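PDB 4A9V: PHOX from Pseudomonas fluorescens, which hydrolyses phosphate monoesters as an alkaline phosphatase, with a cofactor of iron and calcium ions held in a beta-propeller. Local coordinates for residues I36-Q40 and K568-V573; Q60-G65 and R141-G145. All coordinates share one frame; numbering follows the deposited sequence.

Interaction 1: residues I36-Q40 and K568-V573; sequences ISWGQ and KPRSSV. With EDO (1,2-ethanediol), chain J.
Ile-36 and Val-573 form an antiparallel hydrogen-bonded pair where the first strand of the chain, 30-37, meets the last, 572-578. This closes one four-stranded sheet of the beta-propeller with strands from both chain ends. Val-573 N gives a bond of 2.9 Å to Ile-36 O; the return bond from Ile-36 N is weak. Past the strand ends, Trp-38 N still reaches Ser-571 O.

Arg-570 then clamps the type II turn from Ser-37 to Gln-40. Arg-570 CB lies 4.1 Å from Ser-37 CB. Arg-570 CG sits 4.0 Å from Trp-38 CE3. A bend at chi3 (69°) turns the end of the chain so that Arg-570 NE and NH2 both grip Trp-38 O side-on, at 2.9 and 2.8 Å. The oxygen lies in the guanidinium plane, which stands 77° from the indole. Ser-37 CB sits over one guanidinium face, near the rim. NH1 makes a salt bridge with Glu-562, and Phe-49 adds a cation-pi contact. At the far end of 568-573, Lys-568 CD meets Trp-38 CZ3. On the sheet face of Ser-37 and Ser-572, the two hydroxyls meet with OG to OG at 2.7 Å. One water bridges Arg-570 NH2 and Gln-40 OE1.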
ATOM      1  N   ILE A  36      18.175  -5.403   2.372  1.00  7.67           N
ATOM      2  CA  ILE A  36      17.697  -6.692   2.865  1.00  7.03           C
ATOM      3  C   ILE A  36      16.815  -7.311   1.786  1.00  7.09           C
ATOM      4  O   ILE A  36      16.225  -6.591   0.979  1.00  7.57           O
ATOM      5  CB  ILE A  36      16.921  -6.545   4.203  1.00  7.67           C
ATOM      6  CG1 ILE A  36      16.604  -7.910   4.825  1.00  7.63           C
ATOM      7  CG2 ILE A  36      15.671  -5.689   4.040  1.00  8.47           C
ATOM      8  CD1 ILE A  36      16.323  -7.827   6.313  1.00  8.43           C
ATOM      9  N   SER A  37      16.801  -8.639   1.725  1.00  6.89           N
ATOM     10  CA  SER A  37      16.001  -9.377   0.753  1.00  7.29           C
ATOM     11  C   SER A  37      15.118 -10.410   1.456  1.00  7.48           C
ATOM     12  O   SER A  37      15.458 -10.925   2.524  1.00  7.57           O
ATOM     13  CB  SER A  37      16.902 -10.117  -0.243  1.00  8.07           C
ATOM     14  OG  SER A  37      17.722  -9.232  -0.984  1.00  8.54           O
ATOM     15  N   TRP A  38      14.047 -10.793   0.770  1.00  6.88           N
ATOM     16  CA  TRP A  38      13.237 -11.942   1.145  1.00  7.02           C
ATOM     17  C   TRP A  38      14.109 -13.089   1.584  1.00  7.34           C
ATOM     18  O   TRP A  38      15.040 -13.481   0.874  1.00  7.60           O
ATOM     19  CB  TRP A  38      12.363 -12.367  -0.031  1.00  7.00           C
ATOM     20  CG  TRP A  38      11.752 -13.717   0.143  1.00  7.23           C
ATOM     21  CD1 TRP A  38      11.049 -14.210   1.235  1.00  7.40           C
ATOM     22  CD2 TRP A  38      11.862 -14.831  -0.782  1.00  7.50           C
ATOM     23  NE1 TRP A  38      10.723 -15.525   1.045  1.00  7.89           N
ATOM     24  CE2 TRP A  38      11.188 -15.952  -0.155  1.00  8.06           C
ATOM     25  CE3 TRP A  38      12.403 -14.983  -2.045  1.00  8.35           C
ATOM     26  CZ2 TRP A  38      11.102 -17.186  -0.775  1.00  9.07           C
ATOM     27  CZ3 TRP A  38      12.333 -16.230  -2.650  1.00  9.57           C
ATOM     28  CH2 TRP A  38      11.702 -17.309  -2.030  1.00  9.45           C
ATOM     29  N   GLY A  39      13.826 -13.629   2.766  1.00  7.30           N
ATOM     30  CA  GLY A  39      14.501 -14.824   3.251  1.00  7.82           C
ATOM     31  C   GLY A  39      15.630 -14.571   4.235  1.00  7.42           C
ATOM     32  O   GLY A  39      16.123 -15.514   4.851  1.00  8.87           O
ATOM     33  N   GLN A  40      16.033 -13.315   4.414  1.00  7.76           N
ATOM     34  CA  GLN A  40      17.109 -12.983   5.347  1.00  7.70           C
ATOM     35  C   GLN A  40      16.704 -13.350   6.772  1.00  7.34           C
ATOM     36  O   GLN A  40      15.728 -12.815   7.285  1.00  7.97           O
ATOM     37  CB  GLN A  40      17.382 -11.486   5.275  1.00  7.98           C
ATOM     38  CG  GLN A  40      18.375 -10.976   6.304  1.00  9.09           C
ATOM     39  CD  GLN A  40      19.751 -11.577   6.131  1.00  9.68           C
ATOM     40  OE1 GLN A  40      20.297 -11.588   5.025  1.00 10.41           O
ATOM     41  NE2 GLN A  40      20.321 -12.077   7.222  1.00 10.71           N
ATOM     42  N   LYS A 568      17.753 -17.477  -8.248  1.00 10.85           N
ATOM     43  CA  LYS A 568      16.404 -17.187  -7.797  1.00 10.32           C
ATOM     44  C   LYS A 568      16.313 -15.700  -7.447  1.00  9.44           C
ATOM     45  O   LYS A 568      17.085 -15.200  -6.626  1.00 10.91           O
ATOM     46  CB  LYS A 568      16.085 -18.038  -6.563  1.00 10.49           C
ATOM     47  CG  LYS A 568      14.710 -17.777  -5.977  1.00 10.65           C
ATOM     48  CD  LYS A 568      14.318 -18.834  -4.960  1.00 10.78           C
ATOM     49  CE  LYS A 568      13.972 -20.152  -5.629  1.00 11.88           C
ATOM     50  NZ  LYS A 568      13.521 -21.179  -4.652  1.00 11.13           N
ATOM     51  N   PRO A 569      15.425 -14.956  -8.126  1.00  8.56           N
ATOM     52  CA  PRO A 569      15.256 -13.544  -7.790  1.00  8.51           C
ATOM     53  C   PRO A 569      14.579 -13.364  -6.436  1.00  8.34           C
ATOM     54  O   PRO A 569      13.806 -14.219  -6.010  1.00  8.76           O
ATOM     55  CB  PRO A 569      14.359 -13.029  -8.915  1.00  9.28           C
ATOM     56  CG  PRO A 569      13.530 -14.213  -9.281  1.00  9.07           C
ATOM     57  CD  PRO A 569      14.401 -15.425  -9.078  1.00  9.18           C
ATOM     58  N   ARG A 570      14.940 -12.293  -5.737  1.00  7.94           N
ATOM     59  CA  ARG A 570      14.427 -12.038  -4.391  1.00  7.93           C
ATOM     60  C   ARG A 570      13.986 -10.585  -4.270  1.00  7.00           C
ATOM     61  O   ARG A 570      14.781  -9.673  -4.477  1.00  7.67           O
ATOM     62  CB  ARG A 570      15.499 -12.336  -3.341  1.00  7.77           C
ATOM     63  CG  ARG A 570      15.972 -13.780  -3.351  1.00  8.74           C
ATOM     64  CD  ARG A 570      17.279 -13.947  -2.599  1.00 10.03           C
ATOM     65  NE  ARG A 570      17.112 -13.752  -1.162  1.00  8.83           N
ATOM     66  CZ  ARG A 570      18.115 -13.785  -0.296  1.00  9.35           C
ATOM     67  NH1 ARG A 570      19.360 -13.921  -0.739  1.00 10.59           N
ATOM     68  NH2 ARG A 570      17.879 -13.651   1.000  1.00  9.41           N
ATOM     69  N   SER A 571      12.739 -10.378  -3.857  1.00  7.11           N
ATOM     70  CA  SER A 571      12.266  -9.048  -3.483  1.00  6.85           C
ATOM     71  C   SER A 571      13.228  -8.447  -2.477  1.00  6.62           C
ATOM     72  O   SER A 571      13.685  -9.131  -1.553  1.00  6.94           O
ATOM     73  CB  SER A 571      10.871  -9.133  -2.861  1.00  6.73           C
ATOM     74  OG  SER A 571       9.904  -9.548  -3.806  1.00  7.73           O
ATOM     75  N   SER A 572      13.547  -7.174  -2.672  1.00  6.47           N
ATOM     76  CA  SER A 572      14.562  -6.515  -1.873  1.00  7.15           C
ATOM     77  C   SER A 572      14.173  -5.083  -1.573  1.00  6.72           C
ATOM     78  O   SER A 572      13.478  -4.437  -2.364  1.00  7.59           O
ATOM     79  CB  SER A 572      15.903  -6.523  -2.605  1.00  7.64           C
ATOM     80  OG  SER A 572      16.341  -7.843  -2.872  1.00  8.33           O
ATOM     81  N   VAL A 573      14.658  -4.587  -0.439  1.00  6.68           N
ATOM     82  CA  VAL A 573      14.674  -3.170  -0.151  1.00  6.80           C
ATOM     83  C   VAL A 573      16.050  -2.647  -0.519  1.00  6.74           C
ATOM     84  O   VAL A 573      17.072  -3.199  -0.089  1.00  7.63           O
ATOM     85  CB  VAL A 573      14.370  -2.906   1.341  1.00  7.22           C
ATOM     86  CG1 VAL A 573      14.445  -1.422   1.661  1.00  8.44           C
ATOM     87  CG2 VAL A 573      13.004  -3.460   1.712  1.00  8.29           C
TER
HETATM   88  C1  EDO J 904      13.168 -23.880  -7.564  1.00 65.03           C
HETATM   89  O1  EDO J 904      14.080 -23.187  -6.703  1.00 55.49           O
HETATM   90  C2  EDO J 904      11.727 -23.578  -7.149  1.00 36.80           C
HETATM   91  O2  EDO J 904      11.722 -23.020  -5.824  1.00 24.91           O
HETATM   92  O   HOH W   1      19.908 -13.702   3.144  1.00 13.69           O

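Interaction 2: residues Q60-G65 and R141-G145; sequences QEVQFG and RRIHG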
ATOM      1  N   GLN A  60      10.723 -19.542   7.838  1.00  8.34           N
ATOM      2  CA  GLN A  60      10.193 -18.352   7.191  1.00  8.17           C
ATOM      3  C   GLN A  60       9.544 -17.411   8.210  1.00  7.92           C
ATOM      4  O   GLN A  60       9.586 -16.192   8.033  1.00  7.78           O
ATOM      5  CB  GLN A  60       9.204 -18.724   6.085  1.00  8.07           C
ATOM      6  CG  GLN A  60       8.625 -17.526   5.341  1.00  7.68           C
ATOM      7  CD  GLN A  60       9.666 -16.725   4.583  1.00  7.89           C
ATOM      8  OE1 GLN A  60      10.120 -17.115   3.512  1.00  8.88           O
ATOM      9  NE2 GLN A  60      10.044 -15.588   5.140  1.00  8.44           N
ATOM     10  N   GLU A  61       9.055 -17.967   9.320  1.00  8.48           N
ATOM     11  CA  GLU A  61       8.489 -17.153  10.395  1.00  9.01           C
ATOM     12  C   GLU A  61       9.523 -16.306  11.126  1.00  8.48           C
ATOM     13  O   GLU A  61       9.144 -15.392  11.858  1.00  9.04           O
ATOM     14  CB  GLU A  61       7.719 -18.028  11.392  1.00  9.08           C
ATOM     15  CG  GLU A  61       6.437 -18.596  10.791  1.00  9.38           C
ATOM     16  CD  GLU A  61       5.724 -19.621  11.661  1.00 11.33           C
ATOM     17  OE1 GLU A  61       6.313 -20.134  12.633  1.00 13.34           O
ATOM     18  OE2 GLU A  61       4.631 -20.068  11.252  1.00 12.35           O
ATOM     19  N   VAL A  62      10.812 -16.580  10.910  1.00  7.85           N
ATOM     20  CA  VAL A  62      11.891 -15.793  11.511  1.00  8.54           C
ATOM     21  C   VAL A  62      12.835 -15.214  10.451  1.00  7.82           C
ATOM     22  O   VAL A  62      13.949 -14.790  10.758  1.00  8.41           O
ATOM     23  CB  VAL A  62      12.698 -16.600  12.562  1.00  8.94           C
ATOM     24  CG1 VAL A  62      11.815 -16.938  13.754  1.00 10.82           C
ATOM     25  CG2 VAL A  62      13.310 -17.856  11.960  1.00  9.63           C
ATOM     26  N   GLN A  63      12.343 -15.141   9.216  1.00  7.59           N
ATOM     27  CA  GLN A  63      13.075 -14.551   8.099  1.00  7.91           C
ATOM     28  C   GLN A  63      12.264 -13.401   7.516  1.00  7.29           C
ATOM     29  O   GLN A  63      11.037 -13.398   7.575  1.00  7.99           O
ATOM     30  CB  GLN A  63      13.318 -15.598   7.003  1.00  7.77           C
ATOM     31  CG  GLN A  63      14.329 -16.661   7.398  1.00  8.39           C
ATOM     32  CD  GLN A  63      14.264 -17.903   6.528  1.00  8.49           C
ATOM     33  OE1 GLN A  63      13.226 -18.228   5.930  1.00  8.79           O
ATOM     34  NE2 GLN A  63      15.352 -18.657   6.523  1.00  9.73           N
ATOM     35  N   PHE A  64      12.967 -12.426   6.953  1.00  7.28           N
ATOM     36  CA  PHE A  64      12.328 -11.351   6.216  1.00  7.02           C
ATOM     37  C   PHE A  64      11.309 -11.944   5.241  1.00  6.98           C
ATOM     38  O   PHE A  64      11.590 -12.915   4.542  1.00  7.09           O
ATOM     39  CB  PHE A  64      13.387 -10.542   5.463  1.00  7.16           C
ATOM     40  CG  PHE A  64      12.903  -9.207   4.976  1.00  6.87           C
ATOM     41  CD1 PHE A  64      12.717  -8.162   5.867  1.00  8.50           C
ATOM     42  CD2 PHE A  64      12.712  -8.978   3.628  1.00  7.54           C
ATOM     43  CE1 PHE A  64      12.326  -6.918   5.421  1.00  9.17           C
ATOM     44  CE2 PHE A  64      12.316  -7.734   3.171  1.00  8.84           C
ATOM     45  CZ  PHE A  64      12.114  -6.703   4.071  1.00  9.26           C
ATOM     46  N   GLY A  65      10.117 -11.358   5.218  1.00  6.99           N
ATOM     47  CA  GLY A  65       9.027 -11.888   4.418  1.00  7.36           C
ATOM     48  C   GLY A  65       9.218 -11.618   2.943  1.00  6.38           C
ATOM     49  O   GLY A  65      10.224 -11.045   2.509  1.00  7.02           O
ATOM     50  N   ARG A 141      11.633  -8.311  14.231  1.00  7.34           N
ATOM     51  CA  ARG A 141      10.419  -9.056  14.501  1.00  7.73           C
ATOM     52  C   ARG A 141       9.711  -9.389  13.207  1.00  7.30           C
ATOM     53  O   ARG A 141       9.606  -8.546  12.322  1.00  8.13           O
ATOM     54  CB  ARG A 141       9.508  -8.205  15.384  1.00  9.84           C
ATOM     55  CG  ARG A 141       8.267  -8.915  15.848  1.00 11.04           C
ATOM     56  CD  ARG A 141       7.384  -7.985  16.650  1.00 12.31           C
ATOM     57  NE  ARG A 141       6.229  -8.708  17.139  1.00 12.60           N
ATOM     58  CZ  ARG A 141       5.320  -8.210  17.958  1.00 11.66           C
ATOM     59  NH1 ARG A 141       5.310  -6.910  18.229  1.00 10.96           N
ATOM     60  NH2 ARG A 141       4.374  -9.011  18.432  1.00 15.45           N
ATOM     61  N   ARG A 142       9.148 -10.589  13.142  1.00  6.98           N
ATOM     62  CA  ARG A 142       8.117 -10.914  12.159  1.00  7.25           C
ATOM     63  C   ARG A 142       6.740 -10.897  12.805  1.00  7.21           C
ATOM     64  O   ARG A 142       6.506 -11.556  13.816  1.00  8.87           O
ATOM     65  CB  ARG A 142       8.364 -12.278  11.518  1.00  7.96           C
ATOM     66  CG  ARG A 142       9.508 -12.322  10.522  1.00  7.85           C
ATOM     67  CD  ARG A 142       9.397 -11.286   9.411  1.00  7.38           C
ATOM     68  NE  ARG A 142       8.060 -11.171   8.836  1.00  6.94           N
ATOM     69  CZ  ARG A 142       7.449 -12.142   8.166  1.00  7.44           C
ATOM     70  NH1 ARG A 142       8.125 -13.205   7.758  1.00  8.43           N
ATOM     71  NH2 ARG A 142       6.154 -12.058   7.895  1.00  7.97           N
ATOM     72  N   ILE A 143       5.818 -10.207  12.147  1.00  7.04           N
ATOM     73  CA  ILE A 143       4.399 -10.375  12.354  1.00  7.30           C
ATOM     74  C   ILE A 143       3.881 -11.006  11.071  1.00  7.39           C
ATOM     75  O   ILE A 143       4.218 -10.542   9.983  1.00  9.04           O
ATOM     76  CB  ILE A 143       3.728  -9.017  12.626  1.00  8.45           C
ATOM     77  CG1 ILE A 143       4.321  -8.397  13.900  1.00 10.98           C
ATOM     78  CG2 ILE A 143       2.224  -9.178  12.753  1.00 10.76           C
ATOM     79  CD1 ILE A 143       4.220  -6.895  13.990  1.00 14.14           C
ATOM     80  N   HIS A 144       3.263 -12.169  11.177  1.00  7.26           N
ATOM     81  CA  HIS A 144       2.908 -12.908   9.980  1.00  7.45           C
ATOM     82  C   HIS A 144       1.468 -13.341   9.982  1.00  7.22           C
ATOM     83  O   HIS A 144       0.679 -12.960  10.857  1.00  7.71           O
ATOM     84  CB  HIS A 144       3.857 -14.092   9.789  1.00  8.05           C
ATOM     85  CG  HIS A 144       3.913 -15.020  10.969  1.00  7.99           C
ATOM     86  ND1 HIS A 144       2.863 -15.779  11.344  1.00  9.04           N
ATOM     87  CD2 HIS A 144       4.933 -15.279  11.876  1.00  9.56           C
ATOM     88  CE1 HIS A 144       3.191 -16.481  12.436  1.00  9.53           C
ATOM     89  NE2 HIS A 144       4.468 -16.191  12.749  1.00  9.84           N
ATOM     90  N   GLY A 145       1.096 -14.127   8.979  1.00  7.49           N
ATOM     91  CA  GLY A 145      -0.298 -14.466   8.750  1.00  7.72           C
ATOM     92  C   GLY A 145      -0.932 -15.381   9.781  1.00  7.25           C
ATOM     93  O   GLY A 145      -2.152 -15.550   9.769  1.00  8.90           O
TER
HETATM   94  O   HOH W   2       5.787 -17.623  14.907  1.00 25.36           O
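Arg-142, on the edge strand 130-144 of a four-stranded propeller sheet, faces a type I beta turn running from Gln-60 to Gln-63; the nearest CA atoms, those of Val-62 and Arg-142, are 6.2 Å apart, and no strand pairing forms. Side chains make the contact. The Arg-142 chain folds back at chi2 (-54°) and chi3 (-44°), which brings the guanidinium over to the turn. Arg-142 CB lies 3.2 Å from Glu-61 O. Arg-142 NH1 donates to Gln-63 O at 2.9 Å, almost straight on to the carbonyl and near the guanidinium plane. Gly-65 CA lies over one face of the Arg-142 guanidinium, 3.7 Å from Arg-142 NH1. Further bonds fix the group: NH1 to Ala-115 O, NE to Val-119 O and NH2 to its neighbour Ile-143 O. A leucine in place of Arg-142 would probably leave the carbonyl oxygens of Gln-63, Ala-115 and Val-119 without this shared donor group.

Beside it, the Glu-61 carboxylate stacks nearly parallel to the His-144 ring, 7° between planes. Glu-61 CG makes a CH-pi contact over the face of the His-144 ring, 4.0 Å from its centroid. Glu-61 OE1 also forms a salt bridge with Arg-111, and His-144 ND1 is bonded to Asn-146 N. A water lies in the ring plane, 2.9 Å from His-144 NE2.

Overall arrangement
Both contacts are largely buried, with centres 13 Å apart, and they meet directly. Gly-39 N with Phe-64 O, and Gln-40 O with Phe-64 N, are probable hydrogen bonds, and Trp-38 NE1 reaches Gln-60 OE1. The turn after strand 30-37 is thus tied to the loop 60-65. Interaction 1 joins two strands of one sheet that are far apart in sequence, so backbone pairing leads and Arg-570 adds side-chain bonds to the turn beyond. Interaction 2 joins a loop to the edge strand of another sheet, without strand pairing, so side chains carry it. In each, one arginine binds backbone carbonyl oxygens: Arg-570 one oxygen twice, Arg-142 several. Interaction 1 lies nearer the metal sites: Ser-571 is about 8 Å from Glu-532, side chain to side chain.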